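Local coordinates for protein kojibiose phosphorylase (Gut metagenome, PDB 6W0P) that is a family 65 glycoside phosphorylase, with an N-terminal beta domain joined to a helical central domain, at residues I63-L68 with T204-Q209; H83-S88 with A399-K404. All coordinates share one frame; numbering follows the deposited sequence.

Following the chain from its N terminus, strand 64-66 comes first, and strand 83-85 pairs with it antiparallel in a small two-stranded sheet. Contact 1 closes a loop of 135 residues when the turn 204-209, between strands 197-204 and 210-217 of the large antiparallel sheet, reaches back to 63-68. Contact 2 opens within that loop, at 83-88, and closes only at 399-404, so the two loops cross. The small sheet therefore lies between a turn of the N-terminal beta domain and a loop of the central catalytic domain. The contacts, with centres about 9 Å apart, meet directly where Tyr64 OH bonds to Asn402 ND2.

Contact 1. Residues I63-L68 with T204-Q209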
ATOM      1  N   ILE A  63     -17.037 -20.093  10.910  1.00 35.59           N
ATOM      2  CA  ILE A  63     -16.305 -20.028  12.202  1.00 35.55           C
ATOM      3  C   ILE A  63     -14.961 -19.362  11.914  1.00 34.88           C
ATOM      4  O   ILE A  63     -14.158 -19.948  11.189  1.00 35.05           O
ATOM      5  CB  ILE A  63     -16.149 -21.415  12.837  1.00 35.51           C
ATOM      6  CG1 ILE A  63     -17.483 -21.926  13.386  1.00 36.44           C
ATOM      7  CG2 ILE A  63     -15.069 -21.385  13.899  1.00 35.83           C
ATOM      8  CD1 ILE A  63     -18.140 -21.035  14.439  1.00 36.58           C
ATOM      9  N   TYR A  64     -14.780 -18.151  12.426  1.00 34.85           N
ATOM     10  CA  TYR A  64     -13.765 -17.197  11.939  1.00 35.55           C
ATOM     11  C   TYR A  64     -13.299 -16.344  13.112  1.00 38.04           C
ATOM     12  O   TYR A  64     -14.021 -16.267  14.148  1.00 39.51           O
ATOM     13  CB  TYR A  64     -14.363 -16.340  10.825  1.00 35.24           C
ATOM     14  CG  TYR A  64     -15.205 -15.189  11.304  1.00 35.10           C
ATOM     15  CD1 TYR A  64     -16.542 -15.352  11.617  1.00 35.55           C
ATOM     16  CD2 TYR A  64     -14.652 -13.928  11.453  1.00 35.27           C
ATOM     17  CE1 TYR A  64     -17.305 -14.292  12.082  1.00 35.60           C
ATOM     18  CE2 TYR A  64     -15.400 -12.858  11.905  1.00 35.00           C
ATOM     19  CZ  TYR A  64     -16.729 -13.039  12.228  1.00 35.27           C
ATOM     20  OH  TYR A  64     -17.458 -11.968  12.663  1.00 35.30           O
ATOM     21  N   GLU A  65     -12.119 -15.749  12.953  1.00 38.47           N
ATOM     22  CA  GLU A  65     -11.549 -14.755  13.888  1.00 39.31           C
ATOM     23  C   GLU A  65     -10.977 -13.585  13.086  1.00 38.07           C
ATOM     24  O   GLU A  65     -10.730 -13.744  11.865  1.00 36.77           O
ATOM     25  CB  GLU A  65     -10.445 -15.360  14.762  1.00 40.44           C
ATOM     26  CG  GLU A  65     -10.873 -15.582  16.196  1.00 42.24           C
ATOM     27  CD  GLU A  65     -11.561 -14.397  16.844  1.00 42.71           C
ATOM     28  OE1 GLU A  65     -12.574 -14.618  17.525  1.00 43.93           O
ATOM     29  OE2 GLU A  65     -11.092 -13.261  16.651  1.00 45.46           O
ATOM     30  N   TYR A  66     -10.711 -12.488  13.795  1.00 37.30           N
ATOM     31  CA  TYR A  66      -9.996 -11.301  13.279  1.00 36.70           C
ATOM     32  C   TYR A  66      -8.490 -11.459  13.504  1.00 36.90           C
ATOM     33  O   TYR A  66      -8.050 -12.267  14.356  1.00 36.29           O
ATOM     34  CB  TYR A  66     -10.561 -10.056  13.949  1.00 36.73           C
ATOM     35  CG  TYR A  66     -11.927  -9.646  13.472  1.00 36.19           C
ATOM     36  CD1 TYR A  66     -12.082  -8.939  12.285  1.00 36.23           C
ATOM     37  CD2 TYR A  66     -13.061  -9.923  14.213  1.00 36.09           C
ATOM     38  CE1 TYR A  66     -13.330  -8.532  11.840  1.00 36.30           C
ATOM     39  CE2 TYR A  66     -14.316  -9.511  13.790  1.00 36.41           C
ATOM     40  CZ  TYR A  66     -14.454  -8.819  12.597  1.00 36.73           C
ATOM     41  OH  TYR A  66     -15.682  -8.410  12.163  1.00 37.43           O
ATOM     42  N   ALA A  67      -7.698 -10.711  12.735  1.00 37.55           N
ATOM     43  CA  ALA A  67      -6.260 -10.531  13.008  1.00 39.41           C
ATOM     44  C   ALA A  67      -6.098 -10.109  14.471  1.00 41.41           C
ATOM     45  O   ALA A  67      -6.929  -9.335  14.954  1.00 42.36           O
ATOM     46  CB  ALA A  67      -5.667  -9.517  12.070  1.00 38.83           C
ATOM     47  N   LEU A  68      -5.051 -10.581  15.140  1.00 45.65           N
ATOM     48  CA  LEU A  68      -4.814 -10.347  16.596  1.00 48.90           C
ATOM     49  C   LEU A  68      -4.534  -8.864  16.874  1.00 51.94           C
ATOM     50  O   LEU A  68      -4.942  -8.372  17.966  1.00 51.40           O
ATOM     51  CB  LEU A  68      -3.632 -11.210  17.036  1.00 49.73           C
ATOM     52  CG  LEU A  68      -3.901 -12.711  17.027  1.00 50.11           C
ATOM     53  CD1 LEU A  68      -2.625 -13.493  17.320  1.00 49.89           C
ATOM     54  CD2 LEU A  68      -5.001 -13.049  18.022  1.00 51.13           C
ATOM     55  N   THR A 204     -14.364 -18.703  20.574  1.00 40.07           N
ATOM     56  CA  THR A 204     -13.400 -17.907  19.774  1.00 40.13           C
ATOM     57  C   THR A 204     -12.974 -16.696  20.599  1.00 41.07           C
ATOM     58  O   THR A 204     -13.770 -16.280  21.457  1.00 41.01           O
ATOM     59  CB  THR A 204     -14.013 -17.473  18.445  1.00 39.74           C
ATOM     60  OG1 THR A 204     -15.189 -16.714  18.727  1.00 40.06           O
ATOM     61  CG2 THR A 204     -14.359 -18.654  17.562  1.00 39.71           C
ATOM     62  N   LEU A 205     -11.798 -16.146  20.289  1.00 41.33           N
ATOM     63  CA  LEU A 205     -11.144 -15.037  21.027  1.00 42.95           C
ATOM     64  C   LEU A 205     -12.102 -13.848  21.126  1.00 44.25           C
ATOM     65  O   LEU A 205     -12.240 -13.310  22.224  1.00 43.19           O
ATOM     66  CB  LEU A 205      -9.871 -14.606  20.290  1.00 43.13           C
ATOM     67  CG  LEU A 205      -8.820 -15.687  20.014  1.00 43.51           C
ATOM     68  CD1 LEU A 205      -7.517 -15.065  19.521  1.00 42.70           C
ATOM     69  CD2 LEU A 205      -8.548 -16.527  21.254  1.00 44.38           C
ATOM     70  N   THR A 206     -12.738 -13.478  20.004  1.00 45.05           N
ATOM     71  CA  THR A 206     -13.400 -12.161  19.796  1.00 45.96           C
ATOM     72  C   THR A 206     -14.808 -12.308  19.212  1.00 45.36           C
ATOM     73  O   THR A 206     -15.689 -11.536  19.639  1.00 43.49           O
ATOM     74  CB  THR A 206     -12.496 -11.277  18.927  1.00 47.24           C
ATOM     75  OG1 THR A 206     -11.712 -10.572  19.894  1.00 48.95           O
ATOM     76  CG2 THR A 206     -13.212 -10.313  18.006  1.00 47.66           C
ATOM     77  N   THR A 207     -15.017 -13.243  18.275  1.00 44.06           N
ATOM     78  CA  THR A 207     -16.183 -13.226  17.351  1.00 43.66           C
ATOM     79  C   THR A 207     -17.435 -13.766  18.039  1.00 44.83           C
ATOM     80  O   THR A 207     -18.481 -13.816  17.381  1.00 45.01           O
ATOM     81  CB  THR A 207     -15.833 -13.982  16.071  1.00 42.28           C
ATOM     82  OG1 THR A 207     -15.539 -15.341  16.395  1.00 41.18           O
ATOM     83  CG2 THR A 207     -14.660 -13.338  15.370  1.00 42.19           C
ATOM     84  N   ASN A 208     -17.323 -14.174  19.304  1.00 47.62           N
ATOM     85  CA  ASN A 208     -18.463 -14.625  20.151  1.00 49.12           C
ATOM     86  C   ASN A 208     -19.018 -15.931  19.571  1.00 47.02           C
ATOM     87  O   ASN A 208     -20.247 -16.129  19.591  1.00 50.47           O
ATOM     88  CB  ASN A 208     -19.539 -13.539  20.293  1.00 50.55           C
ATOM     89  CG  ASN A 208     -19.947 -13.332  21.736  1.00 53.49           C
ATOM     90  OD1 ASN A 208     -19.142 -12.835  22.531  1.00 53.96           O
ATOM     91  ND2 ASN A 208     -21.177 -13.701  22.080  1.00 53.55           N
ATOM     92  N   GLN A 209     -18.144 -16.793  19.063  1.00 43.84           N
ATOM     93  CA  GLN A 209     -18.551 -18.086  18.462  1.00 41.68           C
ATOM     94  C   GLN A 209     -18.097 -19.221  19.372  1.00 40.39           C
ATOM     95  O   GLN A 209     -16.967 -19.149  19.910  1.00 41.05           O
ATOM     96  CB  GLN A 209     -17.989 -18.232  17.056  1.00 39.98           C
ATOM     97  CG  GLN A 209     -18.524 -17.171  16.111  1.00 39.74           C
ATOM     98  CD  GLN A 209     -17.986 -17.404  14.722  1.00 39.46           C
ATOM     99  OE1 GLN A 209     -16.800 -17.709  14.550  1.00 37.83           O
ATOM    100  NE2 GLN A 209     -18.868 -17.282  13.734  1.00 38.30           N
TER
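Glu65 drops its carboxylate onto the turn 204-209, where OE1 accepts two backbone N-H groups. Thr207 N reaches Glu65 OE1 on the syn side at 2.9 Å, close to the carboxylate plane, whereas Thr206 N, 2.7 Å from the same OE1, comes from above that plane. The Glu65 side chain bends at chi2 (-48°), and its OE2 turns back to Tyr66 N at 3.0 Å. A carboxylate suits this buried place because it can accept all three N-H groups, which probably favours its ionised form. Gln209 is equally snug: OE1 takes Tyr64 N at 3.0 Å, in the carbonyl plane and on a lone pair, with a nearly straight N-H (165°), while NE2 bonds to the carbonyls of Gly62 and Lys257. Thr207 is suited by its two branches, with OG1 2.9 Å from Tyr64 O and CG2 over one face of the Tyr64 ring, a CH-pi contact 3.9 Å from the centroid. The other end is looser and more exposed: Leu68 CD2 merely touches Leu205 CD1, and Thr206 CG2 lies obliquely by Tyr66. Here a side-chain carboxylate accepts consecutive backbone N-H groups in the loop of beta hairpin 197-217, within this protein's N-terminal family 65 domain.

Contact 2. Residues H83-S88 with A399-K404; sequences HFTINS and ATRNGK
His83 lays one face of its imidazole under the amide of Asn402, whose CG sits 3.7 Å above the His83 ring plane, offset toward the rim, with the two planes 36° apart. The loop that receives the ring combines an ST motif at Thr400 with an Asx turn at Asn402, and it belongs to the central catalytic domain, while His83 comes from strand 83-85 of the N-terminal beta domain. Histidine fits because its ring nitrogen can act as an acceptor: Arg401 N donates to His83 NE2 at 2.9 Å and Asn402 N to the same atom at 3.1 Å. The two consecutive amides thus share one acceptor, and neither lies exactly in the ring plane, the first being tilted 19° from it and the second 38° out of it. His83 CB points toward the loop and carries the ring into it. Thr400 OG1 and Lys404 O line the ring edge, near the plane, and Lys404 O is 3.3 Å from His83 CE1. Beyond the ring, Arg401 grazes Thr85 with its aliphatic CG, then carries its guanidinium away to Thr331 O and Asn61 OD1. Glycine suits position 403, where the turn takes a positive phi. The side-chain oxygen of Asn402 serves its own loop as well: Asn402 OD1 accepts Lys404 N at 2.9 Å, closing the Asx turn.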
ATOM      1  N   HIS A  83     -10.114 -10.806   8.446  1.00 35.52           N
ATOM      2  CA  HIS A  83     -10.676 -11.973   9.169  1.00 35.13           C
ATOM      3  C   HIS A  83     -10.488 -13.207   8.302  1.00 34.50           C
ATOM      4  O   HIS A  83     -10.179 -13.046   7.101  1.00 33.76           O
ATOM      5  CB  HIS A  83     -12.123 -11.720   9.596  1.00 35.01           C
ATOM      6  CG  HIS A  83     -13.060 -11.658   8.446  1.00 34.23           C
ATOM      7  ND1 HIS A  83     -13.272 -10.502   7.735  1.00 33.97           N
ATOM      8  CD2 HIS A  83     -13.831 -12.605   7.884  1.00 34.07           C
ATOM      9  CE1 HIS A  83     -14.152 -10.735   6.794  1.00 34.11           C
ATOM     10  NE2 HIS A  83     -14.493 -12.026   6.850  1.00 33.61           N
ATOM     11  N   PHE A  84     -10.613 -14.377   8.922  1.00 34.69           N
ATOM     12  CA  PHE A  84     -10.262 -15.686   8.313  1.00 34.74           C
ATOM     13  C   PHE A  84     -11.001 -16.814   9.045  1.00 34.58           C
ATOM     14  O   PHE A  84     -11.230 -16.686  10.264  1.00 35.03           O
ATOM     15  CB  PHE A  84      -8.736 -15.853   8.322  1.00 34.50           C
ATOM     16  CG  PHE A  84      -8.058 -15.348   9.572  1.00 34.67           C
ATOM     17  CD1 PHE A  84      -8.013 -16.123  10.720  1.00 35.00           C
ATOM     18  CD2 PHE A  84      -7.470 -14.093   9.603  1.00 34.70           C
ATOM     19  CE1 PHE A  84      -7.404 -15.653  11.875  1.00 35.54           C
ATOM     20  CE2 PHE A  84      -6.864 -13.623  10.758  1.00 35.10           C
ATOM     21  CZ  PHE A  84      -6.845 -14.399  11.897  1.00 35.61           C
ATOM     22  N   THR A  85     -11.361 -17.863   8.296  1.00 34.19           N
ATOM     23  CA  THR A  85     -11.868 -19.183   8.773  1.00 33.73           C
ATOM     24  C   THR A  85     -10.738 -19.860   9.542  1.00 33.49           C
ATOM     25  O   THR A  85      -9.629 -19.905   9.008  1.00 32.58           O
ATOM     26  CB  THR A  85     -12.355 -20.023   7.587  1.00 34.20           C
ATOM     27  OG1 THR A  85     -13.226 -19.222   6.791  1.00 34.43           O
ATOM     28  CG2 THR A  85     -13.116 -21.268   7.980  1.00 34.96           C
ATOM     29  N   ILE A  86     -10.993 -20.314  10.772  1.00 33.58           N
ATOM     30  CA  ILE A  86      -9.902 -20.731  11.707  1.00 33.33           C
ATOM     31  C   ILE A  86      -9.843 -22.262  11.797  1.00 32.59           C
ATOM     32  O   ILE A  86     -10.887 -22.944  11.809  1.00 31.47           O
ATOM     33  CB  ILE A  86     -10.048 -20.061  13.085  1.00 33.91           C
ATOM     34  CG1 ILE A  86     -11.456 -20.236  13.658  1.00 34.79           C
ATOM     35  CG2 ILE A  86      -9.650 -18.597  13.005  1.00 34.11           C
ATOM     36  CD1 ILE A  86     -11.606 -19.789  15.093  1.00 35.65           C
ATOM     37  N   ASN A  87      -8.623 -22.782  11.819  1.00 32.23           N
ATOM     38  CA  ASN A  87      -8.357 -24.186  12.193  1.00 32.04           C
ATOM     39  C   ASN A  87      -9.094 -24.407  13.513  1.00 32.81           C
ATOM     40  O   ASN A  87      -8.994 -23.529  14.439  1.00 31.90           O
ATOM     41  CB  ASN A  87      -6.856 -24.452  12.273  1.00 31.88           C
ATOM     42  CG  ASN A  87      -6.515 -25.924  12.288  1.00 31.93           C
ATOM     43  OD1 ASN A  87      -7.401 -26.768  12.104  1.00 31.08           O
ATOM     44  ND2 ASN A  87      -5.248 -26.223  12.583  1.00 31.55           N
ATOM     45  N   SER A  88      -9.859 -25.493  13.574  1.00 32.90           N
ATOM     46  CA  SER A  88     -10.750 -25.830  14.710  1.00 33.49           C
ATOM     47  C   SER A  88     -10.424 -27.234  15.201  1.00 33.51           C
ATOM     48  O   SER A  88      -9.435 -27.835  14.741  1.00 32.78           O
ATOM     49  CB  SER A  88     -12.194 -25.701  14.306  1.00 33.85           C
ATOM     50  OG  SER A  88     -12.428 -24.434  13.730  1.00 34.38           O
ATOM     51  N   ALA A 399     -13.254  -9.664  -0.841  1.00 30.60           N
ATOM     52  CA  ALA A 399     -12.963 -10.891  -0.076  1.00 31.19           C
ATOM     53  C   ALA A 399     -13.622 -10.802   1.297  1.00 31.92           C
ATOM     54  O   ALA A 399     -13.400  -9.787   1.992  1.00 31.79           O
ATOM     55  CB  ALA A 399     -11.473 -11.072   0.029  1.00 31.79           C
ATOM     56  N   THR A 400     -14.370 -11.844   1.681  1.00 32.04           N
ATOM     57  CA  THR A 400     -15.082 -11.896   2.982  1.00 32.49           C
ATOM     58  C   THR A 400     -15.488 -13.329   3.330  1.00 31.92           C
ATOM     59  O   THR A 400     -15.699 -14.146   2.372  1.00 31.69           O
ATOM     60  CB  THR A 400     -16.308 -10.977   2.942  1.00 33.50           C
ATOM     61  OG1 THR A 400     -16.717 -10.738   4.283  1.00 33.85           O
ATOM     62  CG2 THR A 400     -17.465 -11.549   2.151  1.00 34.04           C
ATOM     63  N   ARG A 401     -15.568 -13.621   4.636  1.00 30.65           N
ATOM     64  CA  ARG A 401     -16.483 -14.658   5.158  1.00 30.60           C
ATOM     65  C   ARG A 401     -17.645 -14.026   5.936  1.00 30.72           C
ATOM     66  O   ARG A 401     -18.772 -14.520   5.775  1.00 30.41           O
ATOM     67  CB  ARG A 401     -15.753 -15.712   5.994  1.00 30.60           C
ATOM     68  CG  ARG A 401     -16.647 -16.877   6.410  1.00 30.38           C
ATOM     69  CD  ARG A 401     -17.266 -17.642   5.250  1.00 30.61           C
ATOM     70  NE  ARG A 401     -18.334 -18.523   5.697  1.00 30.67           N
ATOM     71  CZ  ARG A 401     -19.546 -18.113   6.067  1.00 31.21           C
ATOM     72  NH1 ARG A 401     -19.877 -16.833   6.022  1.00 31.56           N
ATOM     73  NH2 ARG A 401     -20.434 -18.989   6.493  1.00 31.71           N
ATOM     74  N   ASN A 402     -17.425 -12.978   6.735  1.00 31.35           N
ATOM     75  CA  ASN A 402     -18.478 -12.490   7.675  1.00 32.60           C
ATOM     76  C   ASN A 402     -19.299 -11.359   7.040  1.00 33.48           C
ATOM     77  O   ASN A 402     -20.265 -10.930   7.689  1.00 34.46           O
ATOM     78  CB  ASN A 402     -17.923 -12.119   9.053  1.00 32.76           C
ATOM     79  CG  ASN A 402     -17.245 -10.767   9.091  1.00 33.69           C
ATOM     80  OD1 ASN A 402     -17.011 -10.183   8.029  1.00 34.09           O
ATOM     81  ND2 ASN A 402     -16.906 -10.288  10.295  1.00 33.14           N
ATOM     82  N   GLY A 403     -18.970 -10.943   5.809  1.00 33.74           N
ATOM     83  CA  GLY A 403     -19.671  -9.884   5.060  1.00 33.34           C
ATOM     84  C   GLY A 403     -18.876  -8.588   5.015  1.00 33.36           C
ATOM     85  O   GLY A 403     -19.158  -7.724   4.136  1.00 33.76           O
ATOM     86  N   LYS A 404     -17.934  -8.415   5.937  1.00 33.37           N
ATOM     87  CA  LYS A 404     -17.049  -7.223   5.963  1.00 34.18           C
ATOM     88  C   LYS A 404     -15.905  -7.419   4.966  1.00 33.39           C
ATOM     89  O   LYS A 404     -15.496  -8.579   4.729  1.00 32.48           O
ATOM     90  CB  LYS A 404     -16.461  -6.973   7.353  1.00 34.97           C
ATOM     91  CG  LYS A 404     -17.495  -6.626   8.405  1.00 36.24           C
ATOM     92  CD  LYS A 404     -16.886  -6.172   9.695  1.00 37.30           C
ATOM     93  CE  LYS A 404     -17.951  -5.706  10.666  1.00 38.93           C
ATOM     94  NZ  LYS A 404     -17.502  -5.904  12.063  1.00 40.16           N
TER